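Local coordinates for protein BauA (Acinetobacter baumannii, PDB 6HCP) that acts as the TonB-dependent outer-membrane receptor for ferric preacinetobactin, probably carrying the iron-loaded siderophore into the periplasm, at residues A[83-86]-A[90-93]; A[296-299]-A[303-306]; A[636-641]-A[687-692]. All blocks are in the same frame, centred on the assembly; numbering follows the deposited sequence.

How the interactions relate
BauA illustrates how a TonB-dependent receptor holds a plug within a β-barrel. Interaction 1 lies in the plug, its centre about 9 Å from the centre of the chain; interaction 2 is a hairpin end of the barrel wall, and interaction 3 joins two loops at what strand topology suggests is the extracellular end. Interactions 1 and 3 are close, with centres about 19 Å apart. They touch where Tyr92 OH packs 3.3 Å from Gln636 OE1, without a hydrogen bond between them; Arg649 hydrogen-bonds to each of the two atoms instead. Interaction 2 stands apart, its centre about 36 Å from that of interaction 1 and about 49 Å from that of interaction 3, which lies on the opposite side of the chain's centre.

Interaction 1: residues A[83-86]-A[90-93]; sequences VIAA and SIYT
Ile91 reaches across to Ile84 and Ala85 with both of its branches. Its CD1 lies 3.5 Å from Ile84 O, a methyl against a backbone carbonyl, and 4.0 Å from Ile84 CD1, the two isoleucine side chains crossing at about a right angle. The other branch, CG2, sits over Ala85, 3.9 Å from its CB. With CG1 of Ile91 beside its own backbone N (chi1 -60°) and CG2 beside the carbonyl carbon, the two branches divide between the two neighbours. Thr93 adds its methyl, CG2 coming to 4.2 Å from Ala85 CB, while its hydroxyl OG1 is engaged with Asn103 O. These residues belong to the plug domain: helix 81-84 is followed by a short connection, and the chain returns as strand 91-92, the edge of a small antiparallel sheet with 105-106 and 109-110. No hydrogen bond spans the two segments directly, but Lys610 on barrel strand 599-618 gives its NZ to both Ala85 O and Ile91 O, tying the two to the wall. Ile84 also packs on Val138 and Val140 of strand 135-142 and on Tyr104.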
ATOM      1  N   VAL A  83     -15.576 -12.941  13.377  1.00 24.23           N
ATOM      2  CA  VAL A  83     -15.978 -12.479  14.680  1.00 23.78           C
ATOM      3  C   VAL A  83     -15.090 -13.091  15.766  1.00 24.33           C
ATOM      4  O   VAL A  83     -14.638 -12.392  16.669  1.00 28.21           O
ATOM      5  CB  VAL A  83     -17.464 -12.784  14.959  1.00 25.45           C
ATOM      6  CG1 VAL A  83     -17.873 -12.246  16.311  1.00 28.29           C
ATOM      7  CG2 VAL A  83     -18.378 -12.240  13.871  1.00 27.94           C
ATOM      8  N   ILE A  84     -14.987 -14.426  15.792  1.00 25.78           N
ATOM      9  CA  ILE A  84     -14.498 -15.101  17.009  1.00 24.51           C
ATOM     10  C   ILE A  84     -12.970 -15.250  17.021  1.00 25.31           C
ATOM     11  O   ILE A  84     -12.395 -15.461  18.096  1.00 27.45           O
ATOM     12  CB  ILE A  84     -15.189 -16.461  17.219  1.00 24.65           C
ATOM     13  CG1 ILE A  84     -14.812 -17.471  16.131  1.00 23.64           C
ATOM     14  CG2 ILE A  84     -16.690 -16.245  17.335  1.00 24.93           C
ATOM     15  CD1 ILE A  84     -15.336 -18.880  16.390  1.00 27.90           C
ATOM     16  N   ALA A  85     -12.312 -15.203  15.863  1.00 24.47           N
ATOM     17  CA  ALA A  85     -10.878 -15.484  15.798  1.00 26.65           C
ATOM     18  C   ALA A  85     -10.043 -14.200  15.899  1.00 27.72           C
ATOM     19  O   ALA A  85      -8.846 -14.270  16.094  1.00 31.39           O
ATOM     20  CB  ALA A  85     -10.532 -16.235  14.533  1.00 26.57           C
ATOM     21  N   ALA A  86     -10.652 -13.038  15.682  1.00 28.23           N
ATOM     22  CA  ALA A  86      -9.843 -11.820  15.463  1.00 31.26           C
ATOM     23  C   ALA A  86      -8.977 -11.519  16.700  1.00 30.59           C
ATOM     24  O   ALA A  86      -7.809 -11.213  16.574  1.00 28.63           O
ATOM     25  CB  ALA A  86     -10.740 -10.663  15.099  1.00 31.58           C
ATOM     26  N   SER A  90      -7.052 -18.250  21.824  1.00 24.25           N
ATOM     27  CA  SER A  90      -7.344 -19.675  21.921  1.00 27.19           C
ATOM     28  C   SER A  90      -8.090 -20.174  20.680  1.00 27.08           C
ATOM     29  O   SER A  90      -8.499 -21.341  20.630  1.00 25.23           O
ATOM     30  CB  SER A  90      -8.115 -19.968  23.197  1.00 33.90           C
ATOM     31  OG  SER A  90      -7.255 -19.820  24.318  1.00 39.59           O
ATOM     32  N   ILE A  91      -8.306 -19.292  19.696  1.00 22.82           N
ATOM     33  CA  ILE A  91      -8.930 -19.721  18.456  1.00 25.19           C
ATOM     34  C   ILE A  91      -7.927 -19.524  17.311  1.00 28.47           C
ATOM     35  O   ILE A  91      -7.210 -18.533  17.267  1.00 27.27           O
ATOM     36  CB  ILE A  91     -10.250 -18.958  18.244  1.00 26.31           C
ATOM     37  CG1 ILE A  91     -11.191 -19.246  19.425  1.00 26.57           C
ATOM     38  CG2 ILE A  91     -10.860 -19.302  16.894  1.00 27.84           C
ATOM     39  CD1 ILE A  91     -12.584 -18.780  19.267  1.00 32.10           C
ATOM     40  N   TYR A  92      -7.831 -20.525  16.443  1.00 23.82           N
ATOM     41  CA  TYR A  92      -6.917 -20.456  15.313  1.00 23.90           C
ATOM     42  C   TYR A  92      -7.670 -20.759  14.022  1.00 23.66           C
ATOM     43  O   TYR A  92      -8.416 -21.741  13.950  1.00 21.58           O
ATOM     44  CB  TYR A  92      -5.766 -21.448  15.460  1.00 25.86           C
ATOM     45  CG  TYR A  92      -4.837 -21.461  14.277  1.00 23.66           C
ATOM     46  CD1 TYR A  92      -4.010 -20.377  14.013  1.00 24.09           C
ATOM     47  CD2 TYR A  92      -4.866 -22.502  13.357  1.00 23.63           C
ATOM     48  CE1 TYR A  92      -3.256 -20.315  12.850  1.00 25.69           C
ATOM     49  CE2 TYR A  92      -4.116 -22.456  12.198  1.00 23.98           C
ATOM     50  CZ  TYR A  92      -3.271 -21.380  11.967  1.00 23.68           C
ATOM     51  OH  TYR A  92      -2.559 -21.330  10.810  1.00 25.17           O
ATOM     52  N   THR A  93      -7.413 -19.943  12.995  1.00 22.61           N
ATOM     53  CA  THR A  93      -7.859 -20.228  11.635  1.00 22.97           C
ATOM     54  C   THR A  93      -6.647 -20.176  10.705  1.00 23.99           C
ATOM     55  O   THR A  93      -5.727 -19.369  10.904  1.00 23.34           O
ATOM     56  CB  THR A  93      -8.977 -19.273  11.169  1.00 23.45           C
ATOM     57  OG1 THR A  93      -9.371 -19.659   9.848  1.00 22.37           O
ATOM     58  CG2 THR A  93      -8.549 -17.824  11.175  1.00 24.24           C
TER

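Interaction 2: residues A[296-299]-A[303-306]; sequences YDFS and MAYA
Ala304 and Met303 come to the edge of the Phe298 ring, near its plane: Ala304 CB is 3.7 Å from Phe298 CE2, and Met303 CA is 4.3 Å from Phe298 CD2. Over one face of that ring stands Tyr296, whose CD2 is 3.7 Å above the plane and over the ring centre. Tyr296 thus presents its edge to the phenylalanine, with Phe298 CD1 lying in the plane of the tyrosine ring. A bound detergent molecule, C8E, also touches Phe298. The two strands themselves are joined by a pair of backbone hydrogen bonds, Tyr296 N to Ala304 O at 2.9 Å and Ala304 N to Tyr296 O at the same length, both nearly straight (162° and 161°). Next along is the non-hydrogen-bonded pair Asp297 and Met303, whose side chains lie alongside one another and point the same way. Met303 is bent at chi2 and chi3, and its CE ends 3.7 Å from Asp297 OD1, an atom that also forms a salt bridge with Arg239 NH1. The contact closes the β-hairpin of strands 282-297 and 302-318, at what is probably a periplasmic turn of the barrel. Strand 238-252 flanks it next to Tyr296, and strand 331-358 next to Met303 and Ala304, with Phe352 against Ala304.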
ATOM      1  N   TYR A 296     -42.592 -21.975  30.020  1.00 39.03           N
ATOM      2  CA  TYR A 296     -43.774 -21.863  30.892  1.00 38.37           C
ATOM      3  C   TYR A 296     -43.328 -21.877  32.350  1.00 39.57           C
ATOM      4  O   TYR A 296     -42.683 -22.824  32.810  1.00 36.43           O
ATOM      5  CB  TYR A 296     -44.791 -22.970  30.607  1.00 48.54           C
ATOM      6  CG  TYR A 296     -46.098 -22.778  31.332  1.00 49.23           C
ATOM      7  CD1 TYR A 296     -47.026 -21.850  30.894  1.00 55.46           C
ATOM      8  CD2 TYR A 296     -46.295 -23.337  32.581  1.00 54.66           C
ATOM      9  CE1 TYR A 296     -48.164 -21.559  31.630  1.00 61.95           C
ATOM     10  CE2 TYR A 296     -47.453 -23.105  33.304  1.00 61.54           C
ATOM     11  CZ  TYR A 296     -48.384 -22.200  32.833  1.00 65.22           C
ATOM     12  OH  TYR A 296     -49.520 -21.964  33.548  1.00 80.03           O
ATOM     13  N   ASP A 297     -43.627 -20.785  33.058  1.00 36.78           N
ATOM     14  CA  ASP A 297     -43.297 -20.652  34.470  1.00 38.32           C
ATOM     15  C   ASP A 297     -44.463 -21.190  35.310  1.00 50.34           C
ATOM     16  O   ASP A 297     -45.527 -20.589  35.326  1.00 44.05           O
ATOM     17  CB  ASP A 297     -43.059 -19.192  34.853  1.00 43.23           C
ATOM     18  CG  ASP A 297     -42.014 -18.495  34.004  1.00 51.68           C
ATOM     19  OD1 ASP A 297     -41.104 -19.193  33.506  1.00 51.04           O
ATOM     20  OD2 ASP A 297     -42.164 -17.287  33.787  1.00 47.94           O
ATOM     21  N   PHE A 298     -44.276 -22.357  35.926  1.00 44.72           N
ATOM     22  CA  PHE A 298     -45.261 -22.928  36.837  1.00 48.01           C
ATOM     23  C   PHE A 298     -45.297 -22.109  38.131  1.00 50.31           C
ATOM     24  O   PHE A 298     -46.345 -21.919  38.712  1.00 59.68           O
ATOM     25  CB  PHE A 298     -44.944 -24.398  37.119  1.00 48.87           C
ATOM     26  CG  PHE A 298     -45.205 -25.308  35.947  1.00 50.14           C
ATOM     27  CD1 PHE A 298     -46.487 -25.759  35.664  1.00 50.83           C
ATOM     28  CD2 PHE A 298     -44.165 -25.729  35.134  1.00 48.73           C
ATOM     29  CE1 PHE A 298     -46.727 -26.583  34.573  1.00 55.49           C
ATOM     30  CE2 PHE A 298     -44.403 -26.577  34.060  1.00 50.47           C
ATOM     31  CZ  PHE A 298     -45.684 -26.984  33.768  1.00 57.52           C
ATOM     32  N   SER A 299     -44.120 -21.669  38.570  1.00 44.01           N
ATOM     33  CA  SER A 299     -43.915 -20.872  39.760  1.00 47.09           C
ATOM     34  C   SER A 299     -42.524 -20.250  39.658  1.00 56.44           C
ATOM     35  O   SER A 299     -41.797 -20.552  38.714  1.00 49.91           O
ATOM     36  CB  SER A 299     -44.042 -21.711  41.002  1.00 53.10           C
ATOM     37  OG  SER A 299     -42.906 -22.553  41.160  1.00 49.89           O
ATOM     38  N   MET A 303     -39.942 -24.217  36.113  1.00 33.76           N
ATOM     39  CA  MET A 303     -40.299 -23.801  34.763  1.00 37.19           C
ATOM     40  C   MET A 303     -40.046 -24.962  33.799  1.00 31.49           C
ATOM     41  O   MET A 303     -39.190 -25.801  34.045  1.00 35.53           O
ATOM     42  CB  MET A 303     -39.492 -22.561  34.348  1.00 35.67           C
ATOM     43  CG  MET A 303     -38.060 -22.857  33.962  1.00 60.72           C
ATOM     44  SD  MET A 303     -37.749 -22.547  32.201  1.00 80.34           S
ATOM     45  CE  MET A 303     -38.104 -20.794  32.156  1.00 35.58           C
ATOM     46  N   ALA A 304     -40.846 -25.022  32.737  1.00 32.36           N
ATOM     47  CA  ALA A 304     -40.627 -25.953  31.650  1.00 34.98           C
ATOM     48  C   ALA A 304     -40.196 -25.166  30.413  1.00 36.82           C
ATOM     49  O   ALA A 304     -40.607 -24.018  30.226  1.00 36.19           O
ATOM     50  CB  ALA A 304     -41.869 -26.756  31.362  1.00 35.40           C
ATOM     51  N   TYR A 305     -39.511 -25.861  29.504  1.00 36.08           N
ATOM     52  CA  TYR A 305     -39.165 -25.299  28.213  1.00 34.86           C
ATOM     53  C   TYR A 305     -39.140 -26.416  27.176  1.00 33.87           C
ATOM     54  O   TYR A 305     -38.947 -27.584  27.499  1.00 31.10           O
ATOM     55  CB  TYR A 305     -37.826 -24.560  28.287  1.00 32.80           C
ATOM     56  CG  TYR A 305     -36.620 -25.472  28.341  1.00 33.14           C
ATOM     57  CD1 TYR A 305     -36.018 -25.921  27.181  1.00 34.38           C
ATOM     58  CD2 TYR A 305     -36.071 -25.872  29.543  1.00 36.44           C
ATOM     59  CE1 TYR A 305     -34.936 -26.785  27.216  1.00 34.57           C
ATOM     60  CE2 TYR A 305     -34.963 -26.705  29.598  1.00 37.63           C
ATOM     61  CZ  TYR A 305     -34.388 -27.156  28.425  1.00 34.61           C
ATOM     62  OH  TYR A 305     -33.300 -27.981  28.452  1.00 40.10           O
ATOM     63  N   ALA A 306     -39.388 -26.027  25.926  1.00 33.20           N
ATOM     64  CA  ALA A 306     -39.242 -26.917  24.809  1.00 36.01           C
ATOM     65  C   ALA A 306     -38.739 -26.115  23.612  1.00 40.14           C
ATOM     66  O   ALA A 306     -39.191 -24.982  23.379  1.00 32.77           O
ATOM     67  CB  ALA A 306     -40.554 -27.590  24.506  1.00 36.51           C
TER

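Interaction 3: residues A[636-641]-A[687-692]; sequences QYINAE and LTNLAL
Asn689 and Leu690, which both face Val258 in a classic β-bulge, are also the two residues that Ile638 touches. From strand topology the contact joins two loops at the probable extracellular end of the barrel, one following strand 622-637 and the other leading towards the last strand, 697-705; Asn689 and Leu690 fall in the predicted TonB C-terminal box. Ile638 serves both partners with separate branches. Its CD1 meets Leu690 CD2 at 3.6 Å, the side chains crossing at about a right angle, with CG1 close behind at 3.9 Å from the same methyl. With CG1 beside the backbone N (chi1 -65°), CG2 falls anti to that N and packs 4.0 Å from Asn689 CB. The amide of Asn689 is used elsewhere: OD1 accepts a hydrogen bond from Val260 N. Leu690 continues the apolar patch onto Val646 and Trp682. The side chains meet through methyls and methylenes, and no hydrogen bond joins the two segments directly; Gln684 supplies an indirect polar tie, its NE2 bonding to both Ile638 O and Asn689 O and so satisfying the two carbonyls beside this apolar junction.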
ATOM      1  N   GLN A 636       3.714 -23.899  12.443  1.00 22.67           N
ATOM      2  CA  GLN A 636       2.797 -25.045  12.504  1.00 22.83           C
ATOM      3  C   GLN A 636       3.397 -26.196  11.698  1.00 25.06           C
ATOM      4  O   GLN A 636       3.915 -26.007  10.595  1.00 23.74           O
ATOM      5  CB  GLN A 636       1.417 -24.689  11.948  1.00 22.95           C
ATOM      6  CG  GLN A 636       0.911 -23.308  12.366  1.00 22.82           C
ATOM      7  CD  GLN A 636       1.074 -22.270  11.282  1.00 24.45           C
ATOM      8  OE1 GLN A 636       0.524 -22.418  10.203  1.00 24.61           O
ATOM      9  NE2 GLN A 636       1.868 -21.245  11.558  1.00 25.91           N
ATOM     10  N   TYR A 637       3.226 -27.414  12.214  1.00 23.42           N
ATOM     11  CA  TYR A 637       3.597 -28.594  11.495  1.00 23.72           C
ATOM     12  C   TYR A 637       2.533 -28.938  10.470  1.00 21.82           C
ATOM     13  O   TYR A 637       1.310 -28.833  10.718  1.00 24.32           O
ATOM     14  CB  TYR A 637       3.862 -29.761  12.451  1.00 25.88           C
ATOM     15  CG  TYR A 637       5.153 -29.601  13.197  1.00 26.88           C
ATOM     16  CD1 TYR A 637       6.363 -29.773  12.543  1.00 29.90           C
ATOM     17  CD2 TYR A 637       5.177 -29.084  14.481  1.00 29.55           C
ATOM     18  CE1 TYR A 637       7.563 -29.543  13.189  1.00 30.96           C
ATOM     19  CE2 TYR A 637       6.373 -28.834  15.134  1.00 31.79           C
ATOM     20  CZ  TYR A 637       7.567 -29.122  14.502  1.00 35.63           C
ATOM     21  OH  TYR A 637       8.755 -28.837  15.110  1.00 37.38           O
ATOM     22  N   ILE A 638       3.002 -29.479   9.345  1.00 22.86           N
ATOM     23  CA  ILE A 638       2.135 -29.822   8.230  1.00 24.96           C
ATOM     24  C   ILE A 638       1.861 -31.334   8.212  1.00 24.52           C
ATOM     25  O   ILE A 638       0.828 -31.774   7.692  1.00 25.74           O
ATOM     26  CB  ILE A 638       2.746 -29.285   6.916  1.00 23.88           C
ATOM     27  CG1 ILE A 638       2.775 -27.752   6.953  1.00 24.52           C
ATOM     28  CG2 ILE A 638       2.009 -29.799   5.683  1.00 25.23           C
ATOM     29  CD1 ILE A 638       1.432 -27.103   7.277  1.00 24.79           C
ATOM     30  N   ASN A 639       2.765 -32.123   8.802  1.00 25.07           N
ATOM     31  CA  ASN A 639       2.533 -33.585   8.911  1.00 23.79           C
ATOM     32  C   ASN A 639       2.857 -34.062  10.325  1.00 21.44           C
ATOM     33  O   ASN A 639       3.515 -33.388  11.090  1.00 25.21           O
ATOM     34  CB  ASN A 639       3.316 -34.395   7.877  1.00 25.45           C
ATOM     35  CG  ASN A 639       4.827 -34.241   7.961  1.00 26.15           C
ATOM     36  OD1 ASN A 639       5.376 -33.727   8.934  1.00 27.25           O
ATOM     37  ND2 ASN A 639       5.510 -34.663   6.908  1.00 25.79           N
ATOM     38  N   ALA A 640       2.267 -35.204  10.681  1.00 26.16           N
ATOM     39  CA  ALA A 640       2.340 -35.749  12.035  1.00 26.20           C
ATOM     40  C   ALA A 640       3.749 -36.284  12.312  1.00 27.06           C
ATOM     41  O   ALA A 640       4.145 -36.429  13.468  1.00 26.95           O
ATOM     42  CB  ALA A 640       1.292 -36.823  12.209  1.00 29.97           C
ATOM     43  N   GLU A 641       4.488 -36.587  11.240  1.00 27.13           N
ATOM     44  CA  GLU A 641       5.916 -36.961  11.328  1.00 29.95           C
ATOM     45  C   GLU A 641       6.767 -35.757  11.746  1.00 32.09           C
ATOM     46  O   GLU A 641       7.913 -35.923  12.172  1.00 27.94           O
ATOM     47  CB  GLU A 641       6.418 -37.513   9.989  1.00 34.52           C
ATOM     48  CG  GLU A 641       5.766 -38.828   9.585  1.00 33.72           C
ATOM     49  CD  GLU A 641       4.312 -38.752   9.147  1.00 42.78           C
ATOM     50  OE1 GLU A 641       3.904 -37.690   8.590  1.00 36.31           O
ATOM     51  OE2 GLU A 641       3.549 -39.700   9.489  1.00 38.72           O
ATOM     52  N   LEU A 687      -8.643 -31.107   4.824  1.00 23.46           N
ATOM     53  CA  LEU A 687      -8.617 -32.135   3.762  1.00 24.39           C
ATOM     54  C   LEU A 687      -7.355 -32.072   2.890  1.00 29.25           C
ATOM     55  O   LEU A 687      -6.970 -33.085   2.357  1.00 30.11           O
ATOM     56  CB  LEU A 687      -9.882 -32.070   2.904  1.00 27.78           C
ATOM     57  CG  LEU A 687     -11.194 -32.282   3.669  1.00 34.74           C
ATOM     58  CD1 LEU A 687     -12.360 -32.384   2.698  1.00 40.32           C
ATOM     59  CD2 LEU A 687     -11.138 -33.511   4.576  1.00 32.91           C
ATOM     60  N   THR A 688      -6.718 -30.906   2.749  1.00 23.92           N
ATOM     61  CA  THR A 688      -5.472 -30.797   1.983  1.00 22.87           C
ATOM     62  C   THR A 688      -4.410 -30.167   2.892  1.00 20.98           C
ATOM     63  O   THR A 688      -4.730 -29.644   3.952  1.00 24.20           O
ATOM     64  CB  THR A 688      -5.642 -29.967   0.698  1.00 27.60           C
ATOM     65  OG1 THR A 688      -6.114 -28.676   1.085  1.00 25.18           O
ATOM     66  CG2 THR A 688      -6.586 -30.585  -0.315  1.00 30.22           C
ATOM     67  N   ASN A 689      -3.143 -30.213   2.470  1.00 23.03           N
ATOM     68  CA  ASN A 689      -2.013 -29.880   3.349  1.00 23.01           C
ATOM     69  C   ASN A 689      -1.861 -28.369   3.576  1.00 23.42           C
ATOM     70  O   ASN A 689      -1.504 -27.952   4.687  1.00 24.36           O
ATOM     71  CB  ASN A 689      -0.690 -30.420   2.810  1.00 23.66           C
ATOM     72  CG  ASN A 689      -0.584 -31.931   2.758  1.00 29.65           C
ATOM     73  OD1 ASN A 689       0.186 -32.431   1.950  1.00 26.60           O
ATOM     74  ND2 ASN A 689      -1.313 -32.656   3.613  1.00 27.35           N
ATOM     75  N   LEU A 690      -2.064 -27.556   2.518  1.00 23.10           N
ATOM     76  CA  LEU A 690      -1.717 -26.145   2.542  1.00 23.38           C
ATOM     77  C   LEU A 690      -2.746 -25.331   1.761  1.00 22.82           C
ATOM     78  O   LEU A 690      -3.253 -25.780   0.755  1.00 23.75           O
ATOM     79  CB  LEU A 690      -0.368 -25.917   1.852  1.00 24.51           C
ATOM     80  CG  LEU A 690       0.861 -26.581   2.445  1.00 26.10           C
ATOM     81  CD1 LEU A 690       2.062 -26.275   1.561  1.00 29.98           C
ATOM     82  CD2 LEU A 690       1.114 -26.127   3.864  1.00 27.00           C
ATOM     83  N   ALA A 691      -2.923 -24.082   2.184  1.00 23.48           N
ATOM     84  CA  ALA A 691      -3.623 -23.085   1.419  1.00 24.45           C
ATOM     85  C   ALA A 691      -3.028 -21.721   1.775  1.00 26.03           C
ATOM     86  O   ALA A 691      -2.546 -21.513   2.878  1.00 22.95           O
ATOM     87  CB  ALA A 691      -5.098 -23.125   1.722  1.00 25.50           C
ATOM     88  N   LEU A 692      -3.051 -20.799   0.812  1.00 22.95           N
ATOM     89  CA  LEU A 692      -2.589 -19.451   1.061  1.00 25.49           C
ATOM     90  C   LEU A 692      -3.593 -18.693   1.932  1.00 23.16           C
ATOM     91  O   LEU A 692      -4.790 -18.753   1.705  1.00 25.11           O
ATOM     92  CB  LEU A 692      -2.412 -18.716  -0.272  1.00 27.29           C
ATOM     93  CG  LEU A 692      -1.204 -19.130  -1.095  1.00 28.78           C
ATOM     94  CD1 LEU A 692      -1.255 -18.450  -2.459  1.00 34.07           C
ATOM     95  CD2 LEU A 692       0.096 -18.792  -0.378  1.00 30.48           C
TER